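Local coordinates for protein condensin complex subunit 3 (Schizosaccharomyces pombe, PDB 5OQR) that serves as a regulatory HEAT-repeat subunit of condensin, the complex required for converting interphase chromatin into mitotic-like condensed chromosomes, at residues A[309-314]-A[359-364]; A[341-346]-A[365-370]. All blocks are in the same frame, centred on the assembly; numbering follows the deposited sequence.

Contact 1 (A[309-314]-A[359-364])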
loop_
_atom_site.group_PDB
_atom_site.type_symbol
_atom_site.label_atom_id
_atom_site.label_comp_id
_atom_site.label_asym_id
_atom_site.label_seq_id
_atom_site.Cartn_x
_atom_site.Cartn_y
_atom_site.Cartn_z
ATOM N N GLU A 309 -9.402 17.765 -19.743
ATOM C CA GLU A 309 -9.405 18.210 -18.354
ATOM C C GLU A 309 -10.728 18.866 -17.995
ATOM O O GLU A 309 -11.268 18.638 -16.906
ATOM C CB GLU A 309 -8.249 19.180 -18.110
ATOM C CG GLU A 309 -6.871 18.609 -18.399
ATOM C CD GLU A 309 -6.516 18.629 -19.877
ATOM O OE1 GLU A 309 -7.357 19.074 -20.685
ATOM O OE2 GLU A 309 -5.397 18.199 -20.230
ATOM N N SER A 310 -11.263 19.688 -18.898
ATOM C CA SER A 310 -12.526 20.365 -18.635
ATOM C C SER A 310 -13.659 19.365 -18.450
ATOM O O SER A 310 -14.509 19.537 -17.569
ATOM C CB SER A 310 -12.828 21.333 -19.779
ATOM O OG SER A 310 -14.218 21.532 -19.940
ATOM N N SER A 311 -13.683 18.305 -19.260
ATOM C CA SER A 311 -14.763 17.328 -19.160
ATOM C C SER A 311 -14.617 16.472 -17.908
ATOM O O SER A 311 -15.614 16.126 -17.267
ATOM C CB SER A 311 -14.793 16.451 -20.409
ATOM O OG SER A 311 -13.629 15.652 -20.503
ATOM N N LEU A 312 -13.382 16.118 -17.548
ATOM C CA LEU A 312 -13.163 15.338 -16.336
ATOM C C LEU A 312 -13.582 16.120 -15.100
ATOM O O LEU A 312 -14.107 15.545 -14.141
ATOM C CB LEU A 312 -11.695 14.932 -16.234
ATOM C CG LEU A 312 -11.333 14.049 -15.038
ATOM C CD1 LEU A 312 -11.868 12.648 -15.229
ATOM C CD2 LEU A 312 -9.840 14.027 -14.844
ATOM N N LEU A 313 -13.355 17.434 -15.103
ATOM C CA LEU A 313 -13.738 18.253 -13.959
ATOM C C LEU A 313 -15.245 18.239 -13.746
ATOM O O LEU A 313 -15.718 18.158 -12.608
ATOM C CB LEU A 313 -13.242 19.686 -14.153
ATOM C CG LEU A 313 -13.633 20.674 -13.054
ATOM C CD1 LEU A 313 -13.073 20.241 -11.705
ATOM C CD2 LEU A 313 -13.161 22.069 -13.416
ATOM N N ALA A 314 -16.019 18.331 -14.828
ATOM C CA ALA A 314 -17.471 18.320 -14.695
ATOM C C ALA A 314 -17.965 16.967 -14.198
ATOM O O ALA A 314 -18.851 16.901 -13.339
ATOM C CB ALA A 314 -18.120 18.675 -16.033
ATOM N N SER A 359 -11.426 13.309 -27.812
ATOM C CA SER A 359 -12.881 13.219 -27.881
ATOM C C SER A 359 -13.386 11.924 -27.264
ATOM O O SER A 359 -14.450 11.905 -26.635
ATOM C CB SER A 359 -13.348 13.340 -29.333
ATOM O OG SER A 359 -13.293 14.684 -29.772
ATOM N N CYS A 360 -12.649 10.827 -27.439
ATOM C CA CYS A 360 -13.007 9.587 -26.761
ATOM C C CYS A 360 -13.049 9.784 -25.252
ATOM O O CYS A 360 -13.972 9.310 -24.580
ATOM C CB CYS A 360 -12.017 8.482 -27.125
ATOM S SG CYS A 360 -12.149 7.896 -28.816
ATOM N N PHE A 361 -12.062 10.494 -24.706
ATOM C CA PHE A 361 -12.046 10.769 -23.275
ATOM C C PHE A 361 -13.198 11.679 -22.875
ATOM O O PHE A 361 -13.836 11.461 -21.839
ATOM C CB PHE A 361 -10.705 11.389 -22.887
ATOM C CG PHE A 361 -10.514 11.552 -21.409
ATOM C CD1 PHE A 361 -10.255 10.454 -20.606
ATOM C CD2 PHE A 361 -10.586 12.802 -20.820
ATOM C CE1 PHE A 361 -10.078 10.599 -19.247
ATOM C CE2 PHE A 361 -10.408 12.952 -19.461
ATOM C CZ PHE A 361 -10.154 11.850 -18.674
ATOM N N ILE A 362 -13.483 12.702 -23.685
ATOM C CA ILE A 362 -14.578 13.620 -23.380
ATOM C C ILE A 362 -15.909 12.879 -23.391
ATOM O O ILE A 362 -16.722 13.014 -22.470
ATOM C CB ILE A 362 -14.579 14.795 -24.375
ATOM C CG1 ILE A 362 -13.305 15.623 -24.211
ATOM C CG2 ILE A 362 -15.806 15.679 -24.175
ATOM C CD1 ILE A 362 -13.049 16.589 -25.344
ATOM N N ILE A 363 -16.157 12.097 -24.443
ATOM C CA ILE A 363 -17.396 11.326 -24.521
ATOM C C ILE A 363 -17.506 10.386 -23.329
ATOM O O ILE A 363 -18.586 10.213 -22.753
ATOM C CB ILE A 363 -17.459 10.564 -25.859
ATOM C CG1 ILE A 363 -17.597 11.554 -27.018
ATOM C CG2 ILE A 363 -18.623 9.570 -25.871
ATOM C CD1 ILE A 363 -17.347 10.949 -28.381
ATOM N N GLU A 364 -16.391 9.766 -22.942
ATOM C CA GLU A 364 -16.376 8.905 -21.765
ATOM C C GLU A 364 -16.906 9.641 -20.539
ATOM O O GLU A 364 -17.757 9.125 -19.809
ATOM C CB GLU A 364 -14.954 8.405 -21.526
ATOM C CG GLU A 364 -14.821 7.377 -20.427
ATOM C CD GLU A 364 -13.409 6.837 -20.322
ATOM O OE1 GLU A 364 -12.942 6.585 -19.190
ATOM O OE2 GLU A 364 -12.759 6.677 -21.376
#

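Contact 2 (A[341-346]-A[365-370])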
loop_
_atom_site.group_PDB
_atom_site.type_symbol
_atom_site.label_atom_id
_atom_site.label_comp_id
_atom_site.label_asym_id
_atom_site.label_seq_id
_atom_site.Cartn_x
_atom_site.Cartn_y
_atom_site.Cartn_z
ATOM N N TYR A 341 -27.209 16.395 -26.617
ATOM C CA TYR A 341 -26.690 17.316 -27.620
ATOM C C TYR A 341 -25.180 17.483 -27.487
ATOM O O TYR A 341 -24.457 17.443 -28.489
ATOM C CB TYR A 341 -27.412 18.659 -27.492
ATOM C CG TYR A 341 -26.846 19.777 -28.332
ATOM C CD1 TYR A 341 -26.321 20.914 -27.737
ATOM C CD2 TYR A 341 -26.844 19.704 -29.717
ATOM C CE1 TYR A 341 -25.808 21.943 -28.494
ATOM C CE2 TYR A 341 -26.331 20.729 -30.484
ATOM C CZ TYR A 341 -25.817 21.848 -29.868
ATOM O OH TYR A 341 -25.300 22.876 -30.622
ATOM N N TYR A 342 -24.683 17.654 -26.259
ATOM C CA TYR A 342 -23.245 17.826 -26.058
ATOM C C TYR A 342 -22.473 16.596 -26.515
ATOM O O TYR A 342 -21.389 16.714 -27.095
ATOM C CB TYR A 342 -22.947 18.115 -24.589
ATOM C CG TYR A 342 -23.613 19.354 -24.041
ATOM C CD1 TYR A 342 -23.802 20.478 -24.833
ATOM C CD2 TYR A 342 -24.052 19.399 -22.726
ATOM C CE1 TYR A 342 -24.410 21.610 -24.330
ATOM C CE2 TYR A 342 -24.660 20.522 -22.216
ATOM C CZ TYR A 342 -24.836 21.626 -23.021
ATOM O OH TYR A 342 -25.444 22.745 -22.505
ATOM N N ILE A 343 -23.010 15.405 -26.249
ATOM C CA ILE A 343 -22.362 14.180 -26.705
ATOM C C ILE A 343 -22.319 14.137 -28.227
ATOM O O ILE A 343 -21.309 13.750 -28.824
ATOM C CB ILE A 343 -23.084 12.950 -26.120
ATOM C CG1 ILE A 343 -22.875 12.891 -24.608
ATOM C CG2 ILE A 343 -22.591 11.659 -26.777
ATOM C CD1 ILE A 343 -23.704 11.832 -23.897
ATOM N N GLU A 344 -23.411 14.540 -28.881
ATOM C CA GLU A 344 -23.483 14.407 -30.332
ATOM C C GLU A 344 -22.562 15.393 -31.042
ATOM O O GLU A 344 -21.996 15.059 -32.087
ATOM C CB GLU A 344 -24.926 14.566 -30.801
ATOM C CG GLU A 344 -25.807 13.408 -30.359
ATOM C CD GLU A 344 -26.841 13.017 -31.386
ATOM O OE1 GLU A 344 -27.949 13.591 -31.353
ATOM O OE2 GLU A 344 -26.547 12.137 -32.225
ATOM N N ARG A 345 -22.386 16.597 -30.497
ATOM C CA ARG A 345 -21.354 17.485 -31.021
ATOM C C ARG A 345 -19.990 16.817 -30.968
ATOM O O ARG A 345 -19.171 16.981 -31.878
ATOM C CB ARG A 345 -21.317 18.794 -30.233
ATOM C CG ARG A 345 -22.555 19.647 -30.347
ATOM C CD ARG A 345 -22.355 20.988 -29.663
ATOM N NE ARG A 345 -21.561 21.916 -30.468
ATOM C CZ ARG A 345 -20.293 22.247 -30.235
ATOM N NH1 ARG A 345 -19.631 21.741 -29.203
ATOM N NH2 ARG A 345 -19.683 23.105 -31.041
ATOM N N GLN A 346 -19.726 16.062 -29.900
ATOM C CA GLN A 346 -18.410 15.466 -29.718
ATOM C C GLN A 346 -18.170 14.321 -30.692
ATOM O O GLN A 346 -17.024 14.073 -31.079
ATOM C CB GLN A 346 -18.259 14.987 -28.272
ATOM C CG GLN A 346 -16.836 15.029 -27.745
ATOM C CD GLN A 346 -16.258 16.431 -27.715
ATOM O OE1 GLN A 346 -15.121 16.651 -28.125
ATOM N NE2 GLN A 346 -17.036 17.385 -27.226
ATOM N N GLN A 365 -16.421 10.860 -20.309
ATOM C CA GLN A 365 -16.871 11.626 -19.152
ATOM C C GLN A 365 -18.357 11.944 -19.238
ATOM O O GLN A 365 -19.068 11.894 -18.227
ATOM C CB GLN A 365 -16.051 12.913 -19.028
ATOM C CG GLN A 365 -14.554 12.688 -18.883
ATOM C CD GLN A 365 -14.222 11.597 -17.883
ATOM O OE1 GLN A 365 -14.797 11.541 -16.799
ATOM N NE2 GLN A 365 -13.304 10.713 -18.251
ATOM N N LEU A 366 -18.850 12.272 -20.433
ATOM C CA LEU A 366 -20.260 12.617 -20.578
ATOM C C LEU A 366 -21.151 11.408 -20.330
ATOM O O LEU A 366 -22.237 11.537 -19.755
ATOM C CB LEU A 366 -20.516 13.199 -21.968
ATOM C CG LEU A 366 -19.808 14.514 -22.301
ATOM C CD1 LEU A 366 -20.166 14.959 -23.707
ATOM C CD2 LEU A 366 -20.157 15.599 -21.297
ATOM N N LEU A 367 -20.715 10.226 -20.759
ATOM C CA LEU A 367 -21.480 9.016 -20.478
ATOM C C LEU A 367 -21.534 8.736 -18.981
ATOM O O LEU A 367 -22.560 8.277 -18.466
ATOM C CB LEU A 367 -20.872 7.832 -21.227
ATOM C CG LEU A 367 -21.027 7.867 -22.746
ATOM C CD1 LEU A 367 -20.120 6.843 -23.406
ATOM C CD2 LEU A 367 -22.474 7.622 -23.134
ATOM N N TYR A 368 -20.438 9.000 -18.265
ATOM C CA TYR A 368 -20.444 8.821 -16.818
ATOM C C TYR A 368 -21.449 9.751 -16.157
ATOM O O TYR A 368 -22.179 9.342 -15.247
ATOM C CB TYR A 368 -19.044 9.061 -16.246
ATOM C CG TYR A 368 -18.124 7.866 -16.332
ATOM C CD1 TYR A 368 -18.515 6.628 -15.846
ATOM C CD2 TYR A 368 -16.865 7.975 -16.900
ATOM C CE1 TYR A 368 -17.681 5.534 -15.922
ATOM C CE2 TYR A 368 -16.023 6.889 -16.985
ATOM C CZ TYR A 368 -16.435 5.669 -16.492
ATOM O OH TYR A 368 -15.601 4.579 -16.572
ATOM N N ILE A 369 -21.495 11.009 -16.593
ATOM C CA ILE A 369 -22.506 11.929 -16.084
ATOM C C ILE A 369 -23.898 11.396 -16.383
ATOM O O ILE A 369 -24.807 11.491 -15.551
ATOM C CB ILE A 369 -22.300 13.334 -16.677
ATOM C CG1 ILE A 369 -20.931 13.883 -16.269
ATOM C CG2 ILE A 369 -23.399 14.279 -16.210
ATOM C CD1 ILE A 369 -20.500 15.100 -17.048
ATOM N N GLY A 370 -24.085 10.817 -17.569
ATOM C CA GLY A 370 -25.396 10.311 -17.936
ATOM C C GLY A 370 -25.793 9.089 -17.135
ATOM O O GLY A 370 -26.955 8.938 -16.752
#

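Contact 1 (A[309-314]-A[359-364])
Ser-311 faces Ile-362 where helices 308-324 and 356-372 run side by side in the same direction, their short segments 8.7 Å apart at the axes and only 13° from parallel. The backbones come close at this small residue: the CA atoms of Ser-311 and Ile-362 are 5.6 Å apart. On the far helix the serine hydroxyl finds only carbon within 4.2 Å. Its OG lies 3.6 Å from Ile-362 CA and 3.7 Å from Ile-362 CG1, while Ser-311 CB sits 4.0 Å from Ile-362 CG2, so both branches of the isoleucine are used. At chi1 66° the hydroxyl is placed between its own N and carbonyl carbon. There it turns back toward the start of its own helix and hydrogen-bonds to the carbonyl oxygens of Thr-307 and Ala-308, which satisfies a buried polar atom without help from the opposite helix.

Beside this pair, Phe-361 reaches across. It leaves its backbone across the line to the other helix, but with CG anti to the backbone N (chi1 -173°) the end of the ring comes nearer. The far end of the ring is met by Leu-312, whose CD1 is 3.9 Å from Phe-361 CZ and whose CB is 4.0 Å from Phe-361 CE2. The two side chains cross at a slant, giving an apolar patch next to the serine.

Parallel helix pairs of this kind are common in alpha solenoids, consistent with the all-helical, HEAT-repeat make-up of this chain. Helix 275-288 covers one flank, with Ala-278 and Val-279 against Leu-312 and Ser-275 against Phe-361; helix 336-348 packs through Gln-346 onto Ile-362.

Contact 2 (A[341-346]-A[365-370])
Tyr-342 meets Leu-366 CD1 with its backbone C (4.0 Å) and, a little farther off, with its CB, while its ring leads away to stack on Trp-303 and its hydroxyl hydrogen-bonds to Glu-300. The ring of Tyr-341, a residue earlier, carries Arg-345 CG on one face, 3.9 Å above the plane and shifted toward the rim. Ile-343 fills the middle of the contact. Its CG1 touches Leu-366 CD1 at 3.5 Å and Leu-366 CB at 3.6 Å, and the two side chains slide past each other in opposite directions.

Helices 336-348 and 356-372 form an antiparallel helical hairpin, consistent with the alpha-solenoid character of this HEAT-repeat protein; their short segments cross at -161° with 10.4 Å between axes. Leu-366 holds CG beside its backbone N (chi1 -63°), and CD1 then extends as far as the partner backbone, 3.8 Å from Ile-343 CA. Further along, Leu-367 turns its end inward, its CD2 coming within 4.5 Å of Ile-343 CD1. Leu-367 also packs against Leu-404, His-405 and Leu-408 of helix 399-412.

In the fold
From the N terminus the chain first lays down 309-314 on helix 308-324, then 341-346 on helix 336-348, and finally 359-364 and 365-370, consecutive on helix 356-372. Contact 1 closes a mostly helical loop of 44 residues, contact 2 a shorter one of 18. The loops cross: contact 2 starts inside the loop of contact 1 and ends beyond it. Helix 356-372 is thereby joined to a parallel neighbour and to its antiparallel hairpin partner. The contact centres lie about 8 Å apart, and a probable hydrogen bond of 3.2 Å from Ser-359 OG to Gln-346 OE1 links them, while Gln-365 packs on Ser-311 and Leu-312.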